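Local atomic coordinates of DUF1881 domain-containing protein (Neurospora crassa, PDB entry 5Z6E), a protein that binds calcium in its isolated N-terminal beta gamma-crystallin domain, at a site that the interface with the Ig-like domain renders inoperative in the whole protein. Residues A[51-56]-A[84-89]. Numbering follows the deposited sequence.
With K (potassium ion), chain C; CA (calcium ion), chain B.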
# COMPACT_ATOMS: atom_id res chain seq x y z
N LYS A 51 4.68 -7.50 -2.12
CA LYS A 51 5.22 -6.76 -0.99
C LYS A 51 5.14 -5.27 -1.31
O LYS A 51 5.39 -4.87 -2.45
CB LYS A 51 6.66 -7.22 -0.73
CG LYS A 51 7.53 -6.30 0.10
CD LYS A 51 8.86 -7.00 0.32
CE LYS A 51 9.83 -6.15 1.13
NZ LYS A 51 11.14 -6.86 1.27
N VAL A 52 4.76 -4.47 -0.32
CA VAL A 52 4.67 -3.02 -0.52
C VAL A 52 5.82 -2.31 0.19
O VAL A 52 6.02 -2.50 1.39
CB VAL A 52 3.34 -2.46 -0.00
CG1 VAL A 52 3.25 -0.95 -0.27
CG2 VAL A 52 2.16 -3.17 -0.66
N ILE A 53 6.57 -1.51 -0.55
CA ILE A 53 7.57 -0.62 0.03
C ILE A 53 6.97 0.77 0.02
O ILE A 53 6.59 1.25 -1.04
CB ILE A 53 8.88 -0.66 -0.77
CG1 ILE A 53 9.45 -2.08 -0.75
CG2 ILE A 53 9.88 0.34 -0.21
CD1 ILE A 53 10.50 -2.31 -1.81
N ALA A 54 6.87 1.42 1.18
CA ALA A 54 6.03 2.60 1.29
C ALA A 54 6.72 3.77 2.01
O ALA A 54 7.47 3.56 2.96
CB ALA A 54 4.74 2.24 2.02
N TRP A 55 6.41 4.99 1.57
CA TRP A 55 6.95 6.19 2.20
C TRP A 55 5.89 7.25 2.48
O TRP A 55 4.94 7.44 1.71
CB TRP A 55 8.02 6.84 1.32
CG TRP A 55 9.23 6.02 0.99
CD1 TRP A 55 10.43 6.00 1.65
CD2 TRP A 55 9.36 5.14 -0.12
NE1 TRP A 55 11.30 5.15 1.01
CE2 TRP A 55 10.67 4.60 -0.08
CE3 TRP A 55 8.50 4.74 -1.15
CZ2 TRP A 55 11.13 3.69 -1.02
CZ3 TRP A 55 8.97 3.83 -2.09
CH2 TRP A 55 10.27 3.31 -2.02
N GLN A 56 6.12 7.97 3.56
CA GLN A 56 5.37 9.17 3.89
C GLN A 56 5.45 10.26 2.81
O GLN A 56 4.44 10.87 2.48
CB GLN A 56 5.88 9.72 5.22
CG GLN A 56 5.15 10.94 5.72
CD GLN A 56 5.69 11.43 7.04
OE1 GLN A 56 6.79 11.06 7.45
NE2 GLN A 56 4.92 12.28 7.72
N ARG A 84 5.96 1.30 -3.76
CA ARG A 84 6.26 0.37 -4.84
C ARG A 84 5.67 -0.97 -4.47
O ARG A 84 5.71 -1.37 -3.31
CB ARG A 84 7.77 0.24 -5.06
CG ARG A 84 8.53 1.54 -5.16
CD ARG A 84 10.03 1.29 -5.27
NE ARG A 84 10.33 0.35 -6.35
CZ ARG A 84 11.31 -0.55 -6.32
NH1 ARG A 84 12.10 -0.65 -5.26
NH2 ARG A 84 11.49 -1.35 -7.36
N VAL A 85 5.12 -1.68 -5.45
CA VAL A 85 4.71 -3.06 -5.23
C VAL A 85 5.76 -3.95 -5.88
O VAL A 85 6.03 -3.85 -7.08
CB VAL A 85 3.32 -3.34 -5.80
CG1 VAL A 85 2.82 -4.72 -5.33
CG2 VAL A 85 2.33 -2.23 -5.39
N VAL A 86 6.39 -4.80 -5.07
CA VAL A 86 7.51 -5.61 -5.54
C VAL A 86 7.28 -7.08 -5.20
O VAL A 86 6.45 -7.41 -4.36
CB VAL A 86 8.85 -5.13 -4.93
CG1 VAL A 86 9.11 -3.66 -5.29
CG2 VAL A 86 8.86 -5.34 -3.42
N ASP A 87 8.04 -7.96 -5.85
CA ASP A 87 8.01 -9.38 -5.51
C ASP A 87 8.32 -9.60 -4.02
O ASP A 87 9.25 -8.99 -3.47
CB ASP A 87 9.00 -10.14 -6.38
CG ASP A 87 8.89 -11.63 -6.21
OD1 ASP A 87 7.74 -12.15 -6.18
OD2 ASP A 87 9.95 -12.29 -6.07
N ASP A 88 7.54 -10.47 -3.37
CA ASP A 88 7.64 -10.64 -1.92
C ASP A 88 8.78 -11.57 -1.56
O ASP A 88 8.58 -12.75 -1.31
CB ASP A 88 6.32 -11.16 -1.35
CG ASP A 88 6.28 -11.12 0.18
OD1 ASP A 88 7.20 -10.55 0.78
OD2 ASP A 88 5.32 -11.67 0.77
N ASP A 89 9.99 -11.00 -1.51
CA ASP A 89 11.20 -11.75 -1.23
C ASP A 89 12.04 -10.96 -0.23
O ASP A 89 12.11 -9.73 -0.31
CB ASP A 89 11.97 -12.02 -2.53
CG ASP A 89 13.09 -13.04 -2.35
OD1 ASP A 89 13.79 -13.02 -1.32
OD2 ASP A 89 13.28 -13.85 -3.28
K K C . 2.89 -11.01 0.56
CA CA B . 2.44 12.14 2.74
O HOH W 1 2.46 12.94 4.94
O HOH W 2 1.41 14.30 2.05
O HOH W 3 1.86 -12.33 2.29
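K51 and V86 face each other as a hydrogen-bonded antiparallel pair, V86 N reaching K51 O at 2.8 Å. That bond is nearly straight (173°), while the return bond from K51 N to V86 O is more bent (141°). I53 and R84 form a second such pair, with R84 N 2.8 Å from I53 O. Between them V52 and V85 make the non-hydrogen-bonded pair, their side chains turned to the buried face, where both touch V10 of strand 9-13. These are the two inner strands of one four-stranded sheet of the beta gamma-crystallin sandwich, and V10 belongs to the sheet opposite. On the other face, I53 CD1 packs against V86 CG2 at 3.8 Å, and V86 CG1 sits over the centre of one face of the R84 guanidinium, 3.9 Å above its plane. R84 CD lies 3.8 Å from W55 CH2 at the ring edge, guanidinium and ring nearly coplanar; R84 NE makes a salt bridge with D30. With CG anti to the backbone N (chi1 162°) and the chain straight beyond, K51 slants past V86 CG2 and crosses D88, K51 CB 3.7 Å from D88 OD1, to a weak bond from NZ to D89 O; an alanine here would probably strip V86 CG2 of its cover on the lysine side and leave D89 O without that bond. Further out, D88 OD2 binds the potassium ion at 2.5 Å, alongside backbone oxygens including A50 O. Past W55, Q56 O binds calcium with D39, G79 and S81.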